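Local atomic coordinates of genome packaging NTPase B204 (Sulfolobus turreted icosahedral virus 2, PDB entry 4KFU), a protein that probably hydrolyses ATP to power the packaging of viral DNA, as a P-loop ATPase of the FtsK-HerA superfamily. Residues Y148-Y158 against L183-N194. Sequence-based numbering, arbitrary orientation.
With ACP (phosphomethylphosphonic acid adenylate ester), chain F; ACP (phosphomethylphosphonic acid adenylate ester), chain E.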
ATOM      1  N   TYR A 148       9.089   6.261  -1.217  1.00 18.29           N
ATOM      2  CA  TYR A 148       8.580   7.207  -2.207  1.00 17.90           C
ATOM      3  C   TYR A 148       9.463   7.272  -3.449  1.00 17.43           C
ATOM      4  O   TYR A 148       8.959   7.497  -4.547  1.00 18.25           O
ATOM      5  CB  TYR A 148       8.359   8.603  -1.602  1.00 12.92           C
ATOM      6  CG  TYR A 148       7.505   8.556  -0.361  1.00 13.97           C
ATOM      7  CD1 TYR A 148       6.150   8.285  -0.450  1.00 17.36           C
ATOM      8  CD2 TYR A 148       8.056   8.755   0.905  1.00 16.79           C
ATOM      9  CE1 TYR A 148       5.348   8.226   0.691  1.00 17.52           C
ATOM     10  CE2 TYR A 148       7.262   8.681   2.059  1.00 17.30           C
ATOM     11  CZ  TYR A 148       5.902   8.424   1.928  1.00 15.65           C
ATOM     12  OH  TYR A 148       5.100   8.366   3.050  1.00 17.07           O
ATOM     13  N   LYS A 149      10.768   7.074  -3.285  1.00 17.51           N
ATOM     14  CA  LYS A 149      11.664   7.077  -4.435  1.00 18.27           C
ATOM     15  C   LYS A 149      11.446   5.848  -5.327  1.00 20.51           C
ATOM     16  O   LYS A 149      11.646   5.902  -6.546  1.00 18.48           O
ATOM     17  CB  LYS A 149      13.119   7.129  -3.977  1.00 18.58           C
ATOM     18  CG  LYS A 149      13.459   8.298  -3.044  1.00 21.56           C
ATOM     19  CD  LYS A 149      13.049   9.645  -3.633  1.00 24.32           C
ATOM     20  CE  LYS A 149      13.806   9.950  -4.903  1.00 27.99           C
ATOM     21  NZ  LYS A 149      14.215  11.387  -4.961  1.00 40.51           N
ATOM     22  N   GLN A 150      11.024   4.742  -4.722  1.00 16.91           N
ATOM     23  CA  GLN A 150      10.827   3.495  -5.466  1.00 13.36           C
ATOM     24  C   GLN A 150       9.403   3.291  -5.981  1.00 17.33           C
ATOM     25  O   GLN A 150       9.141   2.375  -6.776  1.00 22.44           O
ATOM     26  CB  GLN A 150      11.225   2.295  -4.595  1.00 16.86           C
ATOM     27  CG  GLN A 150      12.705   2.219  -4.288  1.00 16.63           C
ATOM     28  CD  GLN A 150      13.560   2.235  -5.543  1.00 23.31           C
ATOM     29  OE1 GLN A 150      14.372   3.139  -5.740  1.00 25.00           O
ATOM     30  NE2 GLN A 150      13.378   1.234  -6.401  1.00 21.07           N
ATOM     31  N   ALA A 151       8.473   4.115  -5.524  1.00 17.41           N
ATOM     32  CA  ALA A 151       7.074   3.965  -5.926  1.00 15.51           C
ATOM     33  C   ALA A 151       6.882   4.263  -7.418  1.00 21.73           C
ATOM     34  O   ALA A 151       7.706   4.955  -8.034  1.00 19.26           O
ATOM     35  CB  ALA A 151       6.194   4.873  -5.078  1.00 19.16           C
ATOM     36  N   ASP A 152       5.804   3.738  -7.999  1.00 21.01           N
ATOM     37  CA  ASP A 152       5.408   4.112  -9.359  1.00 19.71           C
ATOM     38  C   ASP A 152       4.296   5.148  -9.312  1.00 22.14           C
ATOM     39  O   ASP A 152       4.201   6.020 -10.179  1.00 19.06           O
ATOM     40  CB  ASP A 152       4.927   2.896 -10.141  1.00 24.28           C
ATOM     41  CG  ASP A 152       6.000   1.849 -10.290  1.00 28.28           C
ATOM     42  OD1 ASP A 152       6.894   2.042 -11.146  1.00 32.24           O
ATOM     43  OD2 ASP A 152       5.961   0.846  -9.539  1.00 26.96           O
ATOM     44  N   LEU A 153       3.456   5.036  -8.288  1.00 20.28           N
ATOM     45  CA  LEU A 153       2.320   5.931  -8.092  1.00 18.10           C
ATOM     46  C   LEU A 153       2.242   6.330  -6.631  1.00 19.08           C
ATOM     47  O   LEU A 153       2.321   5.482  -5.739  1.00 18.81           O
ATOM     48  CB  LEU A 153       1.013   5.241  -8.480  1.00 20.97           C
ATOM     49  CG  LEU A 153       0.740   5.021  -9.970  1.00 30.27           C
ATOM     50  CD1 LEU A 153      -0.655   4.453 -10.175  1.00 28.51           C
ATOM     51  CD2 LEU A 153       0.898   6.318 -10.752  1.00 26.06           C
ATOM     52  N   ILE A 154       2.090   7.622  -6.372  1.00 18.87           N
ATOM     53  CA  ILE A 154       1.887   8.084  -5.000  1.00 14.11           C
ATOM     54  C   ILE A 154       0.588   8.875  -4.947  1.00 20.68           C
ATOM     55  O   ILE A 154       0.407   9.847  -5.692  1.00 19.41           O
ATOM     56  CB  ILE A 154       3.062   8.938  -4.487  1.00 16.79           C
ATOM     57  CG1 ILE A 154       4.385   8.180  -4.647  1.00 19.32           C
ATOM     58  CG2 ILE A 154       2.859   9.309  -3.039  1.00 18.57           C
ATOM     59  CD1 ILE A 154       5.627   9.061  -4.405  1.00 17.37           C
ATOM     60  N   ILE A 155      -0.318   8.443  -4.074  1.00 16.42           N
ATOM     61  CA  ILE A 155      -1.618   9.087  -3.939  1.00 16.85           C
ATOM     62  C   ILE A 155      -1.677   9.824  -2.606  1.00 17.03           C
ATOM     63  O   ILE A 155      -1.313   9.266  -1.568  1.00 16.18           O
ATOM     64  CB  ILE A 155      -2.770   8.058  -4.059  1.00 20.31           C
ATOM     65  CG1 ILE A 155      -2.815   7.491  -5.485  1.00 24.98           C
ATOM     66  CG2 ILE A 155      -4.102   8.689  -3.671  1.00 17.71           C
ATOM     67  CD1 ILE A 155      -3.904   6.481  -5.729  1.00 25.33           C
ATOM     68  N   MET A 156      -2.104  11.088  -2.634  1.00 19.01           N
ATOM     69  CA  MET A 156      -2.126  11.900  -1.419  1.00 18.23           C
ATOM     70  C   MET A 156      -3.452  12.620  -1.217  1.00 17.82           C
ATOM     71  O   MET A 156      -4.023  13.166  -2.173  1.00 17.05           O
ATOM     72  CB  MET A 156      -0.977  12.923  -1.455  1.00 19.84           C
ATOM     73  CG  MET A 156       0.396  12.286  -1.303  1.00 23.47           C
ATOM     74  SD  MET A 156       1.747  13.378  -1.787  1.00 29.29           S
ATOM     75  CE  MET A 156       1.612  13.323  -3.544  1.00 18.50           C
ATOM     76  N   PHE A 157      -3.944  12.611   0.023  1.00 13.90           N
ATOM     77  CA  PHE A 157      -5.131  13.403   0.395  1.00 16.10           C
ATOM     78  C   PHE A 157      -4.668  14.697   1.063  1.00 15.57           C
ATOM     79  O   PHE A 157      -3.472  14.912   1.240  1.00 17.96           O
ATOM     80  CB  PHE A 157      -6.050  12.615   1.335  1.00 16.78           C
ATOM     81  CG  PHE A 157      -6.707  11.421   0.680  1.00 21.09           C
ATOM     82  CD1 PHE A 157      -8.032  11.477   0.266  1.00 17.75           C
ATOM     83  CD2 PHE A 157      -5.991  10.251   0.450  1.00 19.59           C
ATOM     84  CE1 PHE A 157      -8.651  10.372  -0.354  1.00 17.85           C
ATOM     85  CE2 PHE A 157      -6.606   9.132  -0.169  1.00 18.92           C
ATOM     86  CZ  PHE A 157      -7.933   9.207  -0.575  1.00 18.89           C
ATOM     87  N   TYR A 158      -5.618  15.536   1.456  1.00 16.33           N
ATOM     88  CA  TYR A 158      -5.324  16.860   1.989  1.00 17.51           C
ATOM     89  C   TYR A 158      -4.290  16.885   3.115  1.00 17.20           C
ATOM     90  O   TYR A 158      -4.374  16.103   4.064  1.00 16.02           O
ATOM     91  CB  TYR A 158      -6.622  17.533   2.488  1.00 15.07           C
ATOM     92  CG  TYR A 158      -6.351  18.703   3.409  1.00 19.01           C
ATOM     93  CD1 TYR A 158      -6.074  19.971   2.891  1.00 19.05           C
ATOM     94  CD2 TYR A 158      -6.361  18.548   4.795  1.00 19.07           C
ATOM     95  CE1 TYR A 158      -5.800  21.053   3.732  1.00 18.14           C
ATOM     96  CE2 TYR A 158      -6.093  19.631   5.649  1.00 16.22           C
ATOM     97  CZ  TYR A 158      -5.816  20.872   5.110  1.00 20.45           C
ATOM     98  OH  TYR A 158      -5.541  21.938   5.951  1.00 19.29           O
ATOM     99  N   LEU A 183      -6.788  20.359  -1.497  1.00 18.25           N
ATOM    100  CA  LEU A 183      -7.711  19.257  -1.791  1.00 20.06           C
ATOM    101  C   LEU A 183      -8.917  19.272  -0.859  1.00 19.81           C
ATOM    102  O   LEU A 183      -8.770  19.397   0.367  1.00 17.91           O
ATOM    103  CB  LEU A 183      -6.998  17.916  -1.639  1.00 16.62           C
ATOM    104  CG  LEU A 183      -5.800  17.660  -2.545  1.00 20.13           C
ATOM    105  CD1 LEU A 183      -5.000  16.469  -2.014  1.00 19.08           C
ATOM    106  CD2 LEU A 183      -6.286  17.413  -3.969  1.00 21.87           C
ATOM    107  N   LYS A 184     -10.108  19.111  -1.430  1.00 19.62           N
ATOM    108  CA  LYS A 184     -11.320  19.023  -0.627  1.00 19.42           C
ATOM    109  C   LYS A 184     -11.561  17.592  -0.141  1.00 18.59           C
ATOM    110  O   LYS A 184     -10.794  16.678  -0.466  1.00 18.55           O
ATOM    111  CB  LYS A 184     -12.530  19.558  -1.409  1.00 20.36           C
ATOM    112  CG  LYS A 184     -12.472  21.063  -1.629  1.00 29.45           C
ATOM    113  CD  LYS A 184     -11.952  21.772  -0.373  1.00 30.07           C
ATOM    114  CE  LYS A 184     -11.749  23.271  -0.603  1.00 41.73           C
ATOM    115  NZ  LYS A 184     -10.950  23.899   0.498  1.00 41.51           N
ATOM    116  N   GLN A 185     -12.598  17.399   0.665  1.00 19.70           N
ATOM    117  CA  GLN A 185     -12.832  16.087   1.288  1.00 21.52           C
ATOM    118  C   GLN A 185     -12.964  14.965   0.260  1.00 21.07           C
ATOM    119  O   GLN A 185     -13.714  15.086  -0.721  1.00 18.16           O
ATOM    120  CB  GLN A 185     -14.060  16.109   2.204  1.00 23.78           C
ATOM    121  CG  GLN A 185     -14.192  14.833   3.042  1.00 21.52           C
ATOM    122  CD  GLN A 185     -15.236  14.929   4.141  1.00 26.69           C
ATOM    123  OE1 GLN A 185     -16.325  15.475   3.943  1.00 25.76           O
ATOM    124  NE2 GLN A 185     -14.904  14.403   5.312  1.00 25.39           N
ATOM    125  N   TYR A 186     -12.203  13.893   0.483  1.00 19.47           N
ATOM    126  CA  TYR A 186     -12.209  12.707  -0.382  1.00 20.91           C
ATOM    127  C   TYR A 186     -11.615  12.925  -1.776  1.00 19.47           C
ATOM    128  O   TYR A 186     -11.511  11.968  -2.551  1.00 18.25           O
ATOM    129  CB  TYR A 186     -13.609  12.108  -0.489  1.00 23.12           C
ATOM    130  CG  TYR A 186     -14.271  11.882   0.844  1.00 24.25           C
ATOM    131  CD1 TYR A 186     -13.575  11.320   1.908  1.00 25.04           C
ATOM    132  CD2 TYR A 186     -15.594  12.243   1.045  1.00 27.68           C
ATOM    133  CE1 TYR A 186     -14.187  11.116   3.140  1.00 21.51           C
ATOM    134  CE2 TYR A 186     -16.216  12.036   2.274  1.00 26.63           C
ATOM    135  CZ  TYR A 186     -15.504  11.471   3.313  1.00 27.58           C
ATOM    136  OH  TYR A 186     -16.101  11.266   4.535  1.00 24.57           O
ATOM    137  N   HIS A 187     -11.201  14.159  -2.083  1.00 15.55           N
ATOM    138  CA  HIS A 187     -10.441  14.416  -3.304  1.00 17.31           C
ATOM    139  C   HIS A 187      -9.015  13.943  -3.070  1.00 17.99           C
ATOM    140  O   HIS A 187      -8.521  13.981  -1.943  1.00 17.89           O
ATOM    141  CB  HIS A 187     -10.422  15.915  -3.646  1.00 20.08           C
ATOM    142  CG  HIS A 187     -11.743  16.454  -4.102  1.00 20.35           C
ATOM    143  ND1 HIS A 187     -12.873  16.426  -3.312  1.00 22.48           N
ATOM    144  CD2 HIS A 187     -12.110  17.036  -5.266  1.00 19.46           C
ATOM    145  CE1 HIS A 187     -13.883  16.968  -3.972  1.00 18.80           C
ATOM    146  NE2 HIS A 187     -13.437  17.349  -5.167  1.00 19.88           N
ATOM    147  N   PHE A 188      -8.343  13.490  -4.120  1.00 19.98           N
ATOM    148  CA  PHE A 188      -6.945  13.082  -3.971  1.00 21.18           C
ATOM    149  C   PHE A 188      -6.066  13.443  -5.163  1.00 18.12           C
ATOM    150  O   PHE A 188      -6.534  13.580  -6.296  1.00 18.68           O
ATOM    151  CB  PHE A 188      -6.828  11.584  -3.640  1.00 17.69           C
ATOM    152  CG  PHE A 188      -7.536  10.670  -4.613  1.00 17.71           C
ATOM    153  CD1 PHE A 188      -8.903  10.429  -4.507  1.00 23.03           C
ATOM    154  CD2 PHE A 188      -6.821  10.008  -5.609  1.00 18.86           C
ATOM    155  CE1 PHE A 188      -9.551   9.566  -5.403  1.00 22.77           C
ATOM    156  CE2 PHE A 188      -7.457   9.141  -6.500  1.00 18.83           C
ATOM    157  CZ  PHE A 188      -8.820   8.914  -6.398  1.00 14.36           C
ATOM    158  N   LEU A 189      -4.778  13.578  -4.885  1.00 20.75           N
ATOM    159  CA  LEU A 189      -3.781  13.845  -5.910  1.00 24.15           C
ATOM    160  C   LEU A 189      -3.046  12.548  -6.273  1.00 22.53           C
ATOM    161  O   LEU A 189      -2.653  11.776  -5.403  1.00 21.11           O
ATOM    162  CB  LEU A 189      -2.795  14.897  -5.376  1.00 21.58           C
ATOM    163  CG  LEU A 189      -1.637  15.421  -6.203  1.00 31.36           C
ATOM    164  CD1 LEU A 189      -1.323  16.823  -5.730  1.00 27.80           C
ATOM    165  CD2 LEU A 189      -0.402  14.550  -6.065  1.00 26.11           C
ATOM    166  N   ILE A 190      -2.868  12.317  -7.563  1.00 18.92           N
ATOM    167  CA  ILE A 190      -2.142  11.151  -8.034  1.00 22.98           C
ATOM    168  C   ILE A 190      -0.872  11.612  -8.728  1.00 22.34           C
ATOM    169  O   ILE A 190      -0.942  12.251  -9.776  1.00 24.53           O
ATOM    170  CB  ILE A 190      -2.974  10.361  -9.054  1.00 24.24           C
ATOM    171  CG1 ILE A 190      -4.311   9.942  -8.443  1.00 22.84           C
ATOM    172  CG2 ILE A 190      -2.190   9.158  -9.564  1.00 20.82           C
ATOM    173  CD1 ILE A 190      -5.319   9.460  -9.477  1.00 27.48           C
ATOM    174  N   TYR A 191       0.275  11.296  -8.133  1.00 21.73           N
ATOM    175  CA  TYR A 191       1.572  11.585  -8.729  1.00 22.05           C
ATOM    176  C   TYR A 191       2.156  10.334  -9.358  1.00 25.68           C
ATOM    177  O   TYR A 191       2.349   9.315  -8.682  1.00 19.68           O
ATOM    178  CB  TYR A 191       2.551  12.117  -7.679  1.00 19.04           C
ATOM    179  CG  TYR A 191       3.908  12.490  -8.234  1.00 23.30           C
ATOM    180  CD1 TYR A 191       4.062  13.582  -9.083  1.00 25.38           C
ATOM    181  CD2 TYR A 191       5.034  11.760  -7.899  1.00 21.23           C
ATOM    182  CE1 TYR A 191       5.317  13.928  -9.592  1.00 29.35           C
ATOM    183  CE2 TYR A 191       6.286  12.094  -8.398  1.00 25.44           C
ATOM    184  CZ  TYR A 191       6.420  13.180  -9.243  1.00 27.90           C
ATOM    185  OH  TYR A 191       7.666  13.509  -9.736  1.00 28.70           O
ATOM    186  N   ASP A 192       2.432  10.423 -10.654  1.00 22.25           N
ATOM    187  CA  ASP A 192       3.124   9.368 -11.372  1.00 24.60           C
ATOM    188  C   ASP A 192       4.611   9.625 -11.227  1.00 27.99           C
ATOM    189  O   ASP A 192       5.138  10.611 -11.739  1.00 25.79           O
ATOM    190  CB  ASP A 192       2.700   9.361 -12.841  1.00 26.74           C
ATOM    191  CG  ASP A 192       3.211   8.146 -13.594  1.00 26.90           C
ATOM    192  OD1 ASP A 192       4.404   7.785 -13.442  1.00 27.41           O
ATOM    193  OD2 ASP A 192       2.407   7.554 -14.343  1.00 27.07           O
ATOM    194  N   VAL A 193       5.285   8.746 -10.499  1.00 23.28           N
ATOM    195  CA  VAL A 193       6.691   8.933 -10.195  1.00 24.87           C
ATOM    196  C   VAL A 193       7.540   8.853 -11.464  1.00 26.93           C
ATOM    197  O   VAL A 193       8.562   9.524 -11.588  1.00 29.51           O
ATOM    198  CB  VAL A 193       7.168   7.872  -9.187  1.00 24.39           C
ATOM    199  CG1 VAL A 193       8.659   8.012  -8.891  1.00 25.72           C
ATOM    200  CG2 VAL A 193       6.358   7.965  -7.900  1.00 24.29           C
ATOM    201  N   ASN A 194       7.110   8.028 -12.410  1.00 29.06           N
ATOM    202  CA  ASN A 194       7.929   7.751 -13.584  1.00 31.70           C
ATOM    203  C   ASN A 194       7.835   8.874 -14.616  1.00 34.85           C
ATOM    204  O   ASN A 194       8.844   9.302 -15.180  1.00 33.94           O
ATOM    205  CB  ASN A 194       7.554   6.395 -14.185  1.00 30.64           C
ATOM    206  CG  ASN A 194       7.914   5.230 -13.264  1.00 34.64           C
ATOM    207  OD1 ASN A 194       9.039   5.146 -12.767  1.00 37.08           O
ATOM    208  ND2 ASN A 194       6.953   4.338 -13.021  1.00 31.29           N
TER
HETATM  209  PA  ACP F 302     -15.355  24.701   1.687  1.00 57.40           P
HETATM  210  O1A ACP F 302     -13.955  24.749   1.117  1.00 54.36           O
HETATM  211  O2A ACP F 302     -16.060  25.999   2.023  1.00 62.07           O
HETATM  212  O3A ACP F 302     -16.306  23.849   0.697  1.00 53.12           O
HETATM  213  O5' ACP F 302     -15.309  23.785   3.015  1.00 46.98           O
HETATM  214  C5' ACP F 302     -16.422  23.698   3.908  1.00 39.84           C
HETATM  215  C4' ACP F 302     -16.084  22.674   4.979  1.00 34.33           C
HETATM  216  O4' ACP F 302     -15.411  21.545   4.389  1.00 34.69           O
HETATM  217  C3' ACP F 302     -15.134  23.253   6.020  1.00 31.30           C
HETATM  218  O3' ACP F 302     -15.616  22.906   7.323  1.00 34.31           O
HETATM  219  C2' ACP F 302     -13.840  22.502   5.827  1.00 29.62           C
HETATM  220  O2' ACP F 302     -13.198  22.312   7.085  1.00 32.78           O
HETATM  221  C1' ACP F 302     -14.299  21.188   5.215  1.00 28.93           C
HETATM  222  N9  ACP F 302     -13.201  20.600   4.422  1.00 27.80           N
HETATM  223  C8  ACP F 302     -12.499  21.242   3.465  1.00 30.88           C
HETATM  224  N7  ACP F 302     -11.546  20.435   2.937  1.00 27.22           N
HETATM  225  C5  ACP F 302     -11.631  19.253   3.578  1.00 27.06           C
HETATM  226  C6  ACP F 302     -10.923  17.961   3.510  1.00 23.64           C
HETATM  227  N6  ACP F 302      -9.908  17.794   2.625  1.00 22.53           N
HETATM  228  N1  ACP F 302     -11.320  16.973   4.356  1.00 29.35           N
HETATM  229  C2  ACP F 302     -12.328  17.148   5.239  1.00 26.47           C
HETATM  230  N3  ACP F 302     -13.020  18.301   5.348  1.00 27.59           N
HETATM  231  C4  ACP F 302     -12.719  19.367   4.562  1.00 28.07           C
HETATM  232  PG  ACP E 301      -8.557   4.572   9.468  1.00 41.19           P
HETATM  233  O1G ACP E 301      -7.366   5.459  10.072  1.00 35.10           O
HETATM  234  O2G ACP E 301      -7.903   3.393   8.599  1.00 34.90           O
HETATM  235  O3G ACP E 301      -9.382   4.017  10.572  1.00 41.84           O
HETATM  236  PB  ACP E 301      -8.980   5.821   6.749  1.00 29.20           P
HETATM  237  O1B ACP E 301      -8.482   4.439   6.098  1.00 27.79           O
HETATM  238  O2B ACP E 301      -7.919   6.843   6.751  1.00 31.47           O
HETATM  239  C3B ACP E 301      -9.622   5.610   8.433  1.00 31.54           C
HETATM  240  PA  ACP E 301     -11.378   5.402   5.293  1.00 30.37           P
HETATM  241  O1A ACP E 301     -11.585   4.272   6.275  1.00 33.53           O
HETATM  242  O2A ACP E 301     -11.027   5.121   3.848  1.00 27.52           O
HETATM  243  O3A ACP E 301     -10.213   6.375   5.852  1.00 28.35           O
HETATM  244  O5' ACP E 301     -12.710   6.304   5.246  1.00 25.79           O
HETATM  245  C5' ACP E 301     -13.346   6.851   6.399  1.00 32.35           C
HETATM  246  C4' ACP E 301     -14.799   7.176   6.028  1.00 30.16           C
HETATM  247  O4' ACP E 301     -14.920   8.210   5.041  1.00 32.51           O
HETATM  248  C3' ACP E 301     -15.507   5.959   5.453  1.00 34.27           C
HETATM  249  O3' ACP E 301     -16.368   5.386   6.446  1.00 46.45           O
HETATM  250  C2' ACP E 301     -16.356   6.471   4.315  1.00 34.15           C
HETATM  251  O2' ACP E 301     -17.706   6.387   4.752  1.00 35.44           O
HETATM  252  C1' ACP E 301     -15.972   7.929   4.107  1.00 28.71           C
HETATM  253  N9  ACP E 301     -15.470   8.052   2.713  1.00 27.83           N
HETATM  254  C8  ACP E 301     -14.202   7.831   2.314  1.00 28.97           C
HETATM  255  N7  ACP E 301     -14.068   8.025   0.973  1.00 26.86           N
HETATM  256  C5  ACP E 301     -15.276   8.364   0.491  1.00 27.87           C
HETATM  257  C6  ACP E 301     -15.838   8.707  -0.836  1.00 27.38           C
HETATM  258  N6  ACP E 301     -15.083   8.716  -1.957  1.00 23.00           N
HETATM  259  N1  ACP E 301     -17.157   9.000  -0.896  1.00 33.55           N
HETATM  260  C2  ACP E 301     -17.937   8.993   0.203  1.00 32.90           C
HETATM  261  N3  ACP E 301     -17.493   8.696   1.438  1.00 31.80           N
HETATM  262  C4  ACP E 301     -16.192   8.379   1.644  1.00 27.57           C
HETATM  263  O   HOH W   1      -8.422  15.243   0.478  1.00 18.92           O
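I154 and M156 pair in antiparallel fashion with Y191 and L189, each residue giving and taking one backbone hydrogen bond, the straightest running from L189 N to M156 O (2.8 Å, 174°). On the face carrying M156 and L189, the thioether chain bends at its last torsion (chi3 -75°) and lays CE tightly against L189 CD2, 3.5 Å away. The opposite face joins I155 to I190 and F188: the CG2 branch of I155 meets F188 CD2 at 3.6 Å, while its CG1 lies alongside I190 CG1. The CB of F188 sits over the centre of the F157 ring, a CH-pi contact of 3.9 Å; the two ring planes are inclined at 40°. At the D152 end, N194 ND2 approaches the anti lone pair of D152 OD1 (3.0 Å), an oxygen that also forms a salt bridge with R127, while OD2 accepts from I6 N. V193 packs its CG2 on I154 CD1 at 3.7 Å. Beyond the strands, one water accepts from Y158 N and donates to K184 O and H187 O, tying the type II turn K184-H187 to the partner segment. Close by, L183 O accepts from adenine N6 of one AMPPCP (3.0 Å), and the Y186 ring lies over the adenine of the other. Strand 153-156, the last of the parallel strands and next to 6-10, thus carries the antiparallel strands 188-192 and 197-201 at the edge of the P-loop ATPase core sheet, beside its nucleotide pocket.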